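Local coordinates for large adhesion protein (Lap) involved in biofilm formation (Marinobacter hydrocarbonoclasticus, PDB 6XI3) that probably extends a bacterial biofilm adhesin away from the cell through tandem Ig-like beta-sandwich repeats whose junctions bind calcium, at residues A[216-221]-A[300-305]; A[222-227]-A[275-280]; A[34-39]-A[43-48]. One frame throughout, in Å; residues are numbered along the deposited sequence.

Contact 1: A[216-221]-A[300-305]; sequences TFDATA and DRNGNA. With CA (calcium ion), chain D.
The carboxylate of Asp218 lies against one face of the Asn302 amide, the two planes stacked and 23° apart, while the edge of that amide is used twice: its oxygen turns to the calcium ion and its nitrogen to the backbone of strand 208-217. Asn302 ND2 donates to Phe217 O over 2.9 Å in a nearly straight bond. The acceptor sits in the amide plane, but the donor stands above the carbonyl plane of Phe217. This bond fixes the amide flip, so that Asn302 OD1 faces the metal, 2.2 Å from the calcium ion. Asp218 has CG anti to its backbone N (chi1 -169°), which carries Asp218 OD1 to the same calcium ion at 2.4 Å; the calcium holds this oxygen and Asn302 OD1 together. Thr220 O and a water complete the local ligands, with Asp192 and Asp246 supplying the rest. The site occupies the junction between two successive beta-sandwich repeats: the linker after strand 208-217 meets the loop before strand 305-314, whose type I turn runs from Asp300 to Gly303. Asp300 OD1 forms an Asx turn with Asn302 N and also accepts from Asn304 N, 2.9 Å away, the two donors arriving from opposite faces of the carboxylate. Asp300 OD2 takes Asn304 ND2 on the syn lone pair and accepts from the calcium-bound water at 2.8 Å, so Asp300 holds that water from the second shell.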
# COMPACT_ATOMS: atom_id res chain seq x y z
N THR A 216 4.07 1.37 10.92
CA THR A 216 2.94 1.32 9.96
C THR A 216 2.23 2.67 9.92
O THR A 216 1.88 3.21 10.98
CB THR A 216 1.94 0.25 10.36
OG1 THR A 216 2.75 -0.91 10.54
CG2 THR A 216 0.85 0.05 9.32
N PHE A 217 1.91 3.10 8.71
CA PHE A 217 1.11 4.31 8.43
C PHE A 217 -0.21 3.82 7.83
O PHE A 217 -0.22 3.04 6.84
CB PHE A 217 1.91 5.22 7.51
CG PHE A 217 1.36 6.61 7.33
CD1 PHE A 217 0.76 7.29 8.38
CD2 PHE A 217 1.45 7.24 6.10
CE1 PHE A 217 0.26 8.56 8.19
CE2 PHE A 217 0.97 8.53 5.92
CZ PHE A 217 0.38 9.20 6.98
N ASP A 218 -1.30 4.24 8.44
CA ASP A 218 -2.66 3.89 7.99
C ASP A 218 -3.52 5.12 8.24
O ASP A 218 -4.37 5.07 9.15
CB ASP A 218 -3.18 2.62 8.65
CG ASP A 218 -4.47 2.12 8.00
OD1 ASP A 218 -4.99 2.80 7.09
OD2 ASP A 218 -4.96 1.06 8.41
N ALA A 219 -3.32 6.17 7.45
CA ALA A 219 -4.08 7.44 7.53
C ALA A 219 -5.31 7.41 6.59
O ALA A 219 -6.26 8.20 6.82
CB ALA A 219 -3.17 8.59 7.24
N THR A 220 -5.32 6.54 5.58
CA THR A 220 -6.39 6.52 4.54
C THR A 220 -7.09 5.16 4.59
O THR A 220 -6.40 4.11 4.54
CB THR A 220 -5.84 6.92 3.17
OG1 THR A 220 -5.05 8.11 3.30
CG2 THR A 220 -6.91 7.19 2.13
N ALA A 221 -8.40 5.20 4.76
CA ALA A 221 -9.31 4.05 4.68
C ALA A 221 -9.34 3.56 3.22
O ALA A 221 -9.66 4.35 2.36
CB ALA A 221 -10.69 4.48 5.15
N ASP A 300 -5.73 -3.07 -0.53
CA ASP A 300 -5.28 -1.69 -0.19
C ASP A 300 -3.85 -1.76 0.33
O ASP A 300 -3.31 -2.82 0.44
CB ASP A 300 -6.27 -1.00 0.75
CG ASP A 300 -6.27 -1.40 2.22
OD1 ASP A 300 -5.34 -2.11 2.67
OD2 ASP A 300 -7.23 -1.00 2.90
N ARG A 301 -3.26 -0.62 0.62
CA ARG A 301 -1.83 -0.54 1.00
C ARG A 301 -1.57 -1.17 2.38
O ARG A 301 -0.39 -1.44 2.67
CB ARG A 301 -1.44 0.93 0.99
CG ARG A 301 -1.29 1.50 -0.40
CD ARG A 301 -0.44 2.77 -0.38
NE ARG A 301 -0.24 3.34 -1.72
CZ ARG A 301 -1.07 4.19 -2.32
NH1 ARG A 301 -2.16 4.62 -1.72
NH2 ARG A 301 -0.76 4.67 -3.50
N ASN A 302 -2.59 -1.33 3.22
CA ASN A 302 -2.39 -1.94 4.56
C ASN A 302 -2.82 -3.41 4.53
O ASN A 302 -3.05 -3.95 5.62
CB ASN A 302 -3.14 -1.12 5.62
CG ASN A 302 -2.57 0.28 5.75
OD1 ASN A 302 -3.17 1.21 5.22
ND2 ASN A 302 -1.42 0.41 6.41
N GLY A 303 -2.94 -4.02 3.34
CA GLY A 303 -3.18 -5.47 3.19
C GLY A 303 -4.65 -5.85 3.31
O GLY A 303 -4.90 -7.01 3.50
N ASN A 304 -5.60 -4.91 3.22
CA ASN A 304 -7.04 -5.24 3.31
C ASN A 304 -7.62 -5.48 1.91
O ASN A 304 -7.34 -4.68 1.01
CB ASN A 304 -7.85 -4.15 3.99
CG ASN A 304 -7.31 -3.81 5.36
OD1 ASN A 304 -7.31 -4.66 6.25
ND2 ASN A 304 -6.83 -2.58 5.54
N ALA A 305 -8.46 -6.49 1.76
CA ALA A 305 -9.31 -6.65 0.56
C ALA A 305 -10.38 -5.56 0.59
O ALA A 305 -11.03 -5.40 1.62
CB ALA A 305 -9.92 -8.03 0.49
CA CA D . -4.80 2.62 4.71
O HOH W 1 -6.49 0.96 4.71

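Contact 2: A[222-227]-A[275-280]; sequences GDLTVS and GSYSLT. With EDT ({[-(bis-carboxymethyl-amino)-ethyl]-carboxymethyl-amino}-acetic acid), chain I.
Segments 223-227 and 277-280 run in roughly the same direction, 25° apart with axes 9.1 Å from each other at closest approach, too far for direct backbone pairing, and Tyr277 bridges the gap between them. Its CG lies between the backbone N and the carbonyl carbon (chi1 69°), and the ring reaches across so that the phenol hydroxyl arrives at the carbonyl of Thr225 and the side chain of Val226. Tyr277 OH donates to Thr225 O over 2.8 Å, tilted 27° from the carbonyl plane. Tyr277 OH also lies 3.2 Å from Val226 CB. Val226 CG2, placed anti to the backbone N, sits at the ring edge close to its plane, 4.4 Å from Tyr277 CZ. Leu224 crosses the tyrosine at about a right angle: its CD2 approaches Tyr277 OH at 3.7 Å, whereas CD1 comes to Tyr277 CE2 at 4.2 Å. Strands 223-232 and 277-283 are the outer strands of a three-stranded antiparallel sheet, and the phenol spans the middle strand, 237-245, on the side turned to the sandwich interior. There Ala296 of the facing sheet touches Leu224, Val226 and Tyr277 alike, so the buried hydroxyl is set among apolar groups and spends its hydrogen on a main-chain carbonyl. Thr225 points differently, its OG1 hydrogen-bonded to Thr243 of the middle strand. Near the start of the edge strand a bound EDTA molecule lies beside Asp223 and Thr225: its O19 is 3.1 Å from Asp223 OD2, and 3.6 Å from Thr225 CG2. Ser307 N also binds the EDTA, while Asp308 accepts from Val226 N.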
# COMPACT_ATOMS: atom_id res chain seq x y z
N GLY A 222 -9.02 2.30 2.99
CA GLY A 222 -9.06 1.65 1.68
C GLY A 222 -10.50 1.51 1.23
O GLY A 222 -11.34 1.32 2.08
N ASP A 223 -10.77 1.69 -0.05
CA ASP A 223 -12.14 1.54 -0.59
C ASP A 223 -12.04 1.16 -2.07
O ASP A 223 -11.02 1.42 -2.70
CB ASP A 223 -12.92 2.83 -0.35
CG ASP A 223 -14.41 2.73 -0.60
OD1 ASP A 223 -15.03 1.74 -0.13
OD2 ASP A 223 -14.92 3.60 -1.31
N LEU A 224 -13.11 0.60 -2.60
CA LEU A 224 -13.21 0.25 -4.03
C LEU A 224 -14.69 0.41 -4.42
O LEU A 224 -15.55 0.02 -3.62
CB LEU A 224 -12.67 -1.17 -4.29
CG LEU A 224 -12.74 -1.62 -5.76
CD1 LEU A 224 -11.59 -2.54 -6.13
CD2 LEU A 224 -14.05 -2.31 -6.06
N THR A 225 -14.94 1.05 -5.56
CA THR A 225 -16.27 1.04 -6.20
C THR A 225 -16.15 0.33 -7.56
O THR A 225 -15.07 0.37 -8.14
CB THR A 225 -16.83 2.45 -6.34
OG1 THR A 225 -16.08 3.12 -7.35
CG2 THR A 225 -16.84 3.23 -5.03
N VAL A 226 -17.25 -0.28 -8.02
CA VAL A 226 -17.32 -0.86 -9.38
C VAL A 226 -18.62 -0.38 -10.01
O VAL A 226 -19.58 -0.15 -9.29
CB VAL A 226 -17.18 -2.39 -9.38
CG1 VAL A 226 -18.34 -3.11 -8.69
CG2 VAL A 226 -17.01 -2.91 -10.81
N SER A 227 -18.61 -0.18 -11.32
CA SER A 227 -19.86 0.17 -12.02
C SER A 227 -19.89 -0.56 -13.36
O SER A 227 -18.81 -0.87 -13.94
CB SER A 227 -20.03 1.68 -12.11
OG SER A 227 -19.43 2.20 -13.26
N GLY A 275 -6.22 6.14 -9.13
CA GLY A 275 -6.98 5.08 -8.44
C GLY A 275 -8.09 4.46 -9.29
O GLY A 275 -8.76 3.51 -8.82
N SER A 276 -8.30 4.96 -10.50
CA SER A 276 -9.37 4.48 -11.41
C SER A 276 -8.92 3.19 -12.07
O SER A 276 -7.69 2.94 -12.17
CB SER A 276 -9.78 5.51 -12.44
OG SER A 276 -8.73 5.77 -13.36
N TYR A 277 -9.88 2.38 -12.50
CA TYR A 277 -9.67 1.19 -13.35
C TYR A 277 -10.85 1.09 -14.33
O TYR A 277 -11.94 1.61 -14.07
CB TYR A 277 -9.42 -0.04 -12.47
CG TYR A 277 -10.62 -0.52 -11.70
CD1 TYR A 277 -11.54 -1.35 -12.30
CD2 TYR A 277 -10.90 -0.05 -10.43
CE1 TYR A 277 -12.70 -1.73 -11.65
CE2 TYR A 277 -12.03 -0.45 -9.74
CZ TYR A 277 -12.92 -1.31 -10.36
OH TYR A 277 -14.06 -1.71 -9.74
N SER A 278 -10.59 0.43 -15.46
CA SER A 278 -11.52 0.31 -16.60
C SER A 278 -11.22 -1.01 -17.32
O SER A 278 -10.03 -1.31 -17.56
CB SER A 278 -11.33 1.46 -17.57
OG SER A 278 -12.32 1.39 -18.58
N LEU A 279 -12.25 -1.73 -17.73
CA LEU A 279 -12.05 -2.86 -18.67
C LEU A 279 -13.20 -2.85 -19.67
O LEU A 279 -14.36 -2.91 -19.20
CB LEU A 279 -11.95 -4.15 -17.86
CG LEU A 279 -11.57 -5.40 -18.64
CD1 LEU A 279 -10.26 -5.23 -19.44
CD2 LEU A 279 -11.50 -6.60 -17.70
N THR A 280 -12.92 -2.73 -20.97
CA THR A 280 -13.97 -2.70 -22.03
C THR A 280 -13.91 -4.02 -22.80
O THR A 280 -12.82 -4.53 -23.00
CB THR A 280 -13.81 -1.44 -22.90
OG1 THR A 280 -12.56 -1.58 -23.56
CG2 THR A 280 -13.81 -0.18 -22.07
O20 EDT I . -19.20 1.16 -2.49
C5 EDT I . -18.37 1.54 -1.62
O19 EDT I . -17.93 2.75 -1.60
C4 EDT I . -18.00 0.52 -0.54
N3 EDT I . -19.00 -0.57 -0.30
C2 EDT I . -20.42 -0.11 -0.11
C1 EDT I . -20.61 0.98 0.93
O18 EDT I . -21.18 2.07 0.60
O17 EDT I . -20.23 0.76 2.11
C6 EDT I . -18.65 -1.34 0.91
C7 EDT I . -17.60 -2.33 0.54
N8 EDT I . -17.76 -3.53 1.36
C9 EDT I . -17.62 -4.74 0.52
C10 EDT I . -18.06 -6.02 1.20
O16 EDT I . -18.66 -6.86 0.49
O15 EDT I . -17.79 -6.23 2.40
C11 EDT I . -16.77 -3.53 2.46
C12 EDT I . -15.41 -4.09 2.07
O13 EDT I . -14.85 -3.69 1.03
O14 EDT I . -14.83 -4.93 2.81

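Contact 3: A[34-39]-A[43-48]; sequences LDTVDN and TANLSG
Asp35 and Thr36 both face Asn45, the mark of a classic beta bulge in the antiparallel hairpin of strands 29-38 and 43-51. Asn45 O accepts from Asp35 N at 2.8 Å and from Thr36 N at 3.3 Å, both donors arriving from the same face of the carbonyl. The extra residue shifts the register by one, and beyond it the regular ladder resumes through Thr36 with Asn45 and Asp38 with Thr43. With its CG beside the backbone N (chi1 -60°), Asp35 carries its carboxylate along the neighbouring strand to Ser47, whose OG donates to the syn lone pair of Asp35 OD2 at 2.6 Å. On the face turned to the opposite sheet, Leu34 CD1 touches both Leu46 CD2, 3.5 Å away, and Ala44 CB at 3.8 Å. The other face is polar: a water bridges Thr43 OG1, 2.7 Å distant, and Asn45 OD1, with a weak bond to Thr36 OG1. Further out, Gly87 N of the next strand also donates to Asn45 OD1, and Ser33 OG is hydrogen-bonded to Asp35 OD1. Asp38 OD1 reaches forward to Ala41 N in the hairpin loop. Leu46 rests on Val100, and Val37 on Leu98 and Leu120. Both carboxylate oxygens of Asp35 are thus hydrogen-bonded to serine hydroxyls, which would probably favour its charged form at this exposed bulge.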
# COMPACT_ATOMS: atom_id res chain seq x y z
N LEU A 34 53.90 15.96 20.77
CA LEU A 34 52.88 15.09 21.39
C LEU A 34 53.31 13.65 21.06
O LEU A 34 53.17 13.26 19.91
CB LEU A 34 51.52 15.48 20.83
CG LEU A 34 50.36 14.61 21.27
CD1 LEU A 34 50.14 14.68 22.77
CD2 LEU A 34 49.11 15.04 20.52
N ASP A 35 53.90 12.95 22.01
CA ASP A 35 54.55 11.64 21.75
C ASP A 35 53.51 10.54 21.70
O ASP A 35 53.66 9.66 20.85
CB ASP A 35 55.59 11.34 22.80
CG ASP A 35 56.65 12.43 22.77
OD1 ASP A 35 57.03 12.83 21.66
OD2 ASP A 35 57.06 12.85 23.83
N THR A 36 52.53 10.56 22.57
CA THR A 36 51.49 9.50 22.58
C THR A 36 50.18 10.09 23.07
O THR A 36 50.18 10.94 23.96
CB THR A 36 51.85 8.26 23.42
OG1 THR A 36 51.57 8.53 24.79
CG2 THR A 36 53.29 7.80 23.32
N VAL A 37 49.09 9.64 22.48
CA VAL A 37 47.73 9.83 23.01
C VAL A 37 47.23 8.42 23.29
O VAL A 37 47.20 7.59 22.33
CB VAL A 37 46.81 10.53 22.01
CG1 VAL A 37 45.36 10.57 22.50
CG2 VAL A 37 47.32 11.92 21.68
N ASP A 38 46.92 8.16 24.56
CA ASP A 38 46.34 6.88 25.02
C ASP A 38 44.83 7.06 25.11
O ASP A 38 44.35 7.57 26.13
CB ASP A 38 47.02 6.43 26.32
CG ASP A 38 46.59 5.05 26.79
OD1 ASP A 38 45.46 4.62 26.44
OD2 ASP A 38 47.36 4.46 27.57
N ASN A 39 44.12 6.59 24.09
CA ASN A 39 42.64 6.64 23.95
C ASN A 39 41.93 5.90 25.09
O ASN A 39 40.84 6.38 25.50
CB ASN A 39 42.23 6.14 22.56
CG ASN A 39 42.59 7.15 21.50
OD1 ASN A 39 42.32 8.34 21.64
ND2 ASN A 39 43.19 6.69 20.41
N THR A 43 44.92 9.88 28.31
CA THR A 43 46.13 10.58 28.79
C THR A 43 47.00 10.89 27.59
O THR A 43 46.81 10.28 26.55
CB THR A 43 46.97 9.74 29.77
OG1 THR A 43 47.43 8.55 29.12
CG2 THR A 43 46.19 9.39 31.01
N ALA A 44 47.94 11.81 27.76
CA ALA A 44 48.91 12.12 26.71
C ALA A 44 50.29 12.23 27.35
O ALA A 44 50.39 12.65 28.52
CB ALA A 44 48.54 13.39 26.00
N ASN A 45 51.29 11.94 26.54
CA ASN A 45 52.72 12.14 26.89
C ASN A 45 53.27 13.17 25.92
O ASN A 45 53.02 13.04 24.66
CB ASN A 45 53.52 10.84 26.86
CG ASN A 45 52.92 9.73 27.69
OD1 ASN A 45 52.05 9.96 28.54
ND2 ASN A 45 53.44 8.52 27.48
N LEU A 46 53.94 14.17 26.50
CA LEU A 46 54.56 15.32 25.80
C LEU A 46 56.05 15.35 26.14
O LEU A 46 56.39 15.01 27.28
CB LEU A 46 53.98 16.62 26.34
CG LEU A 46 52.47 16.72 26.40
CD1 LEU A 46 52.07 17.93 27.19
CD2 LEU A 46 51.92 16.80 24.99
N SER A 47 56.85 15.89 25.24
CA SER A 47 58.26 16.24 25.53
C SER A 47 58.67 17.46 24.70
O SER A 47 57.94 17.88 23.78
CB SER A 47 59.17 15.05 25.29
OG SER A 47 59.02 14.55 23.97
N GLY A 48 59.82 18.03 25.03
CA GLY A 48 60.44 19.01 24.12
C GLY A 48 61.86 19.32 24.51
O GLY A 48 62.46 18.61 25.41
O HOH W 2 49.74 8.67 27.65

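Overall arrangement
Contacts 1 and 2 belong together, with centres 17 Å apart: strand 208-217 runs through the calcium-binding linker of contact 1 directly into strand 223-232 of contact 2. They touch where Asp300 OD2 packs 3.4 Å from Gly222 CA. The junction thus adjoins the sheet whose outer strands Tyr277 links, and the bound EDTA lies on the outside of that repeat, about 12 Å from the Thr220 side chain. Contact 3 stands apart in an earlier repeat, its centre 60 Å from that of contact 1 and 74 Å from that of contact 2. It has its own junction nearby, with a calcium about 11 Å from the Val37 side chain.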